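Local coordinates for protein maleate cis-trans isomerase (PDB 4FQ5) that probably catalyses the cis-trans isomerisation of the double bond of maleate to give fumarate, at residues 140-145 / 170-175; 107-112 / 165-170. The protein carries 1 engineered substitution. One frame throughout, in Å; residues are numbered along the deposited sequence.

Contact 1. Residues 140-145 / 170-175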
# COMPACT_ATOMS: atom_id res chain seq x y z
N GLY A 140 19.33 -5.66 -22.98
CA GLY A 140 19.81 -4.30 -23.20
C GLY A 140 19.82 -3.48 -21.93
O GLY A 140 20.76 -2.72 -21.68
N ALA A 141 18.78 -3.65 -21.12
CA ALA A 141 18.66 -2.96 -19.84
C ALA A 141 19.83 -3.30 -18.93
O ALA A 141 20.40 -2.41 -18.30
CB ALA A 141 17.34 -3.31 -19.17
N LEU A 142 20.18 -4.59 -18.86
CA LEU A 142 21.30 -5.04 -18.04
C LEU A 142 22.59 -4.36 -18.47
O LEU A 142 23.32 -3.82 -17.62
CB LEU A 142 21.45 -6.57 -18.07
CG LEU A 142 22.45 -7.12 -17.03
CD1 LEU A 142 21.84 -7.11 -15.63
CD2 LEU A 142 22.93 -8.52 -17.39
N ILE A 143 22.87 -4.37 -19.77
CA ILE A 143 24.06 -3.70 -20.30
C ILE A 143 24.04 -2.20 -20.00
O ILE A 143 25.02 -1.65 -19.50
CB ILE A 143 24.28 -3.98 -21.81
CG1 ILE A 143 24.89 -5.37 -22.00
CG2 ILE A 143 25.22 -2.97 -22.44
CD1 ILE A 143 23.91 -6.39 -22.53
N ASP A 144 22.91 -1.55 -20.28
CA ASP A 144 22.77 -0.12 -20.00
C ASP A 144 22.89 0.21 -18.51
O ASP A 144 23.48 1.21 -18.14
CB ASP A 144 21.45 0.44 -20.58
CG ASP A 144 21.43 0.41 -22.11
OD1 ASP A 144 22.51 0.26 -22.71
OD2 ASP A 144 20.33 0.53 -22.70
N GLY A 145 22.32 -0.66 -17.67
CA GLY A 145 22.40 -0.48 -16.21
C GLY A 145 23.82 -0.61 -15.69
O GLY A 145 24.24 0.16 -14.82
N ASP A 170 29.74 -14.24 -22.84
CA ASP A 170 30.37 -13.77 -24.08
C ASP A 170 29.67 -12.55 -24.68
O ASP A 170 30.33 -11.66 -25.23
CB ASP A 170 30.47 -14.90 -25.10
CG ASP A 170 31.53 -15.94 -24.74
OD1 ASP A 170 32.25 -15.77 -23.72
OD2 ASP A 170 31.63 -16.95 -25.47
N TYR A 171 28.34 -12.50 -24.56
CA TYR A 171 27.56 -11.35 -25.02
C TYR A 171 27.95 -10.09 -24.24
O TYR A 171 28.16 -9.01 -24.82
CB TYR A 171 26.05 -11.63 -24.88
CG TYR A 171 25.15 -10.71 -25.69
CD1 TYR A 171 24.57 -11.15 -26.88
CD2 TYR A 171 24.86 -9.42 -25.25
CE1 TYR A 171 23.74 -10.33 -27.62
CE2 TYR A 171 24.03 -8.58 -25.98
CZ TYR A 171 23.47 -9.04 -27.17
OH TYR A 171 22.65 -8.21 -27.89
N ILE A 172 28.05 -10.23 -22.92
CA ILE A 172 28.41 -9.12 -22.03
C ILE A 172 29.84 -8.64 -22.32
O ILE A 172 30.09 -7.44 -22.43
CB ILE A 172 28.25 -9.52 -20.55
CG1 ILE A 172 26.77 -9.80 -20.23
CG2 ILE A 172 28.78 -8.43 -19.64
CD1 ILE A 172 26.54 -10.64 -18.99
N ARG A 173 30.76 -9.59 -22.46
CA ARG A 173 32.14 -9.29 -22.83
C ARG A 173 32.21 -8.55 -24.17
O ARG A 173 32.94 -7.58 -24.31
CB ARG A 173 32.99 -10.56 -22.85
CG ARG A 173 33.27 -11.13 -21.47
CD ARG A 173 34.08 -12.42 -21.53
NE ARG A 173 34.54 -12.81 -20.19
CZ ARG A 173 34.75 -14.07 -19.80
NH1 ARG A 173 34.54 -15.08 -20.63
NH2 ARG A 173 35.16 -14.32 -18.57
N HIS A 174 31.41 -9.01 -25.14
CA HIS A 174 31.34 -8.37 -26.46
C HIS A 174 30.87 -6.95 -26.37
O HIS A 174 31.29 -6.09 -27.16
CB HIS A 174 30.44 -9.17 -27.40
CG HIS A 174 30.43 -8.65 -28.82
ND1 HIS A 174 29.44 -7.89 -29.31
CD2 HIS A 174 31.36 -8.80 -29.85
CE1 HIS A 174 29.71 -7.57 -30.60
NE2 HIS A 174 30.89 -8.13 -30.92
N GLU A 175 30.00 -6.68 -25.40
CA GLU A 175 29.50 -5.32 -25.19
C GLU A 175 30.50 -4.45 -24.43
O GLU A 175 30.22 -3.30 -24.10
CB GLU A 175 28.13 -5.34 -24.49
CG GLU A 175 27.00 -5.82 -25.38
CD GLU A 175 26.71 -4.89 -26.55
OE1 GLU A 175 26.87 -3.67 -26.40
OE2 GLU A 175 26.32 -5.39 -27.63
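I143 meets Y171 and E175 in a buried, mainly apolar contact between helix 138-149 and the C-terminal end of helix 162-174, with E175 just beyond it. The fold has two α/β units, each with a four-stranded parallel sheet in the order 2-1-3-4. Helix 138-149 follows strand 135-137 of one sheet and helix 162-174 follows strand 153-158 of the other, so the contact joins the two units. The closest CA atoms across the two segments are those of I143 and I172, 7.2 Å apart.

I143 touches with both atoms of its longer branch. CG1 sits beside the backbone N (chi1 -78°), and a chi2 of 106°, well off a staggered value, directs CD1 to the edge of the Y171 ring. There CD1 is near the ring plane, 4.1 Å from CE2. The I143 side chain crosses that of E175 at about a right angle, CG1 lying 4.0 Å from E175 CG. Cutting I143 back to an alanine removes CG1 and CD1, which would probably leave a gap at the ring edge and take this apolar neighbour from the E175 methylenes.

Each polar end has a partner outside the two segments: Y171 OH hydrogen-bonds H115 ND1, and E175 OE1 forms a salt bridge with R147. L142 also packs on L104, which lines the maleate pocket. On the flank, L142 CD2 stops 4.5 Å from I172 CD1.

Contact 2. Residues 107-112 / 165-170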
# COMPACT_ATOMS: atom_id res chain seq x y z
N ILE A 107 17.18 -13.15 -25.98
CA ILE A 107 17.80 -12.11 -26.79
C ILE A 107 19.28 -12.43 -27.06
O ILE A 107 19.70 -12.45 -28.22
CB ILE A 107 17.65 -10.72 -26.13
CG1 ILE A 107 16.18 -10.25 -26.16
CG2 ILE A 107 18.58 -9.70 -26.78
CD1 ILE A 107 15.52 -10.25 -27.52
N MET A 108 20.04 -12.68 -26.01
CA MET A 108 21.47 -12.94 -26.16
C MET A 108 21.77 -14.20 -26.98
O MET A 108 22.75 -14.23 -27.73
CB MET A 108 22.19 -12.94 -24.79
CG MET A 108 22.14 -11.59 -24.07
SD MET A 108 23.27 -11.47 -22.66
CE MET A 108 23.02 -9.78 -22.13
N SER A 109 20.92 -15.22 -26.86
CA SER A 109 21.02 -16.46 -27.65
C SER A 109 20.99 -16.27 -29.16
O SER A 109 21.41 -17.15 -29.91
CB SER A 109 19.85 -17.39 -27.31
OG SER A 109 20.13 -18.16 -26.17
N MET A 110 20.47 -15.13 -29.61
CA MET A 110 20.27 -14.90 -31.04
C MET A 110 21.50 -14.30 -31.72
O MET A 110 21.48 -14.05 -32.92
CB MET A 110 19.05 -14.01 -31.27
CG MET A 110 17.72 -14.65 -30.87
SD MET A 110 17.31 -16.11 -31.86
CE MET A 110 17.12 -15.37 -33.48
N GLY A 111 22.56 -14.05 -30.96
CA GLY A 111 23.78 -13.49 -31.53
C GLY A 111 24.09 -12.05 -31.14
O GLY A 111 23.19 -11.30 -30.73
N HIS A 112 25.35 -11.67 -31.30
CA HIS A 112 25.83 -10.35 -30.89
C HIS A 112 25.03 -9.22 -31.46
O HIS A 112 24.73 -9.20 -32.66
CB HIS A 112 27.31 -10.18 -31.25
CG HIS A 112 28.24 -11.07 -30.46
ND1 HIS A 112 27.91 -11.60 -29.26
CD2 HIS A 112 29.55 -11.48 -30.72
CE1 HIS A 112 28.94 -12.33 -28.79
NE2 HIS A 112 29.94 -12.25 -29.68
N THR A 165 24.80 -20.09 -20.41
CA THR A 165 25.53 -19.16 -19.53
C THR A 165 26.76 -18.59 -20.24
O THR A 165 27.07 -17.40 -20.13
CB THR A 165 25.93 -19.85 -18.21
OG1 THR A 165 24.76 -20.32 -17.53
CG2 THR A 165 26.68 -18.88 -17.29
N GLU A 166 27.45 -19.46 -20.98
CA GLU A 166 28.63 -19.07 -21.75
C GLU A 166 28.28 -18.00 -22.77
O GLU A 166 29.00 -17.02 -22.91
CB GLU A 166 29.19 -20.29 -22.49
CG GLU A 166 30.68 -20.47 -22.30
CD GLU A 166 30.98 -21.32 -21.09
OE1 GLU A 166 30.87 -22.56 -21.19
OE2 GLU A 166 31.35 -20.74 -20.04
N LEU A 167 27.19 -18.21 -23.50
CA LEU A 167 26.69 -17.24 -24.48
C LEU A 167 26.46 -15.88 -23.83
O LEU A 167 26.84 -14.85 -24.39
CB LEU A 167 25.39 -17.73 -25.13
CG LEU A 167 25.41 -18.50 -26.46
CD1 LEU A 167 26.42 -19.64 -26.49
CD2 LEU A 167 24.01 -19.02 -26.76
N VAL A 168 25.83 -15.88 -22.66
CA VAL A 168 25.49 -14.65 -21.94
C VAL A 168 26.76 -13.90 -21.55
O VAL A 168 26.89 -12.70 -21.83
CB VAL A 168 24.60 -14.94 -20.71
CG1 VAL A 168 24.46 -13.71 -19.82
CG2 VAL A 168 23.23 -15.42 -21.16
N VAL A 169 27.69 -14.61 -20.92
CA VAL A 169 28.97 -14.04 -20.52
C VAL A 169 29.72 -13.48 -21.74
O VAL A 169 30.23 -12.36 -21.69
CB VAL A 169 29.83 -15.06 -19.74
CG1 VAL A 169 31.27 -14.60 -19.62
CG2 VAL A 169 29.23 -15.28 -18.35
N ASP A 170 29.74 -14.24 -22.84
CA ASP A 170 30.37 -13.77 -24.08
C ASP A 170 29.67 -12.55 -24.68
O ASP A 170 30.33 -11.66 -25.23
CB ASP A 170 30.47 -14.90 -25.10
CG ASP A 170 31.53 -15.94 -24.74
OD1 ASP A 170 32.25 -15.77 -23.72
OD2 ASP A 170 31.63 -16.95 -25.47
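D170 N donates to E166 O at 2.9 Å, a helical bond in the turn where the backbone of D170 comes up to H112. The carbonyl O of D170 lies 3.9 Å from H112 CE1, oblique to the imidazole, while the same ring stacks on that of H174. Deeper in, the sulfur of M108 carries the apolar contact: SD is 3.8 Å from V168 CG1. V168 O is a further van der Waals neighbour of SD, at 3.9 Å. M108 reaches this far because its chain is extended beyond CG (chi2 -167°), and it crosses V168 at about a right angle.

These residues belong to the two α/β units, helix 104-108 following strand 98-101 of one sheet and helix 162-174 following strand 153-158 of the other. The substrate pocket is close by: M108 lies near L104 and V168 near Y160, and L104 and Y160 line the maleate pocket.

A type I turn runs from M108 to G111, closed by G111 N to M108 O at 3.2 Å. G111 has a phi of 110°, where a side chain would jam against the preceding carbonyl. Before it, S109 OG, weakly bonded to V105 O, lies 4.0 Å from L167 CD2.

Overall arrangement
Both contacts use helix 162-174 and overlap in sequence at D170, which takes part only in contact 2, but they engage different partners from the other α/β unit: helix 138-149 in contact 1, helix 104-108 and its following turn in contact 2. Their centres are 9 Å apart. Contact 1 is the core one, with four of its five touching residues buried; it sets aliphatic groups against one another and a tyrosine ring edge. Contact 2 runs from buried M108 and V168 to exposed H112 and D170, and brings in sulfur, hydroxyl and imidazole. The two merge where M108 CE packs 3.5 Å from I143 CD1. V168 of contact 2 is also nearer the maleate than L142 of contact 1, about 7 against 9 Å from side chain to ligand.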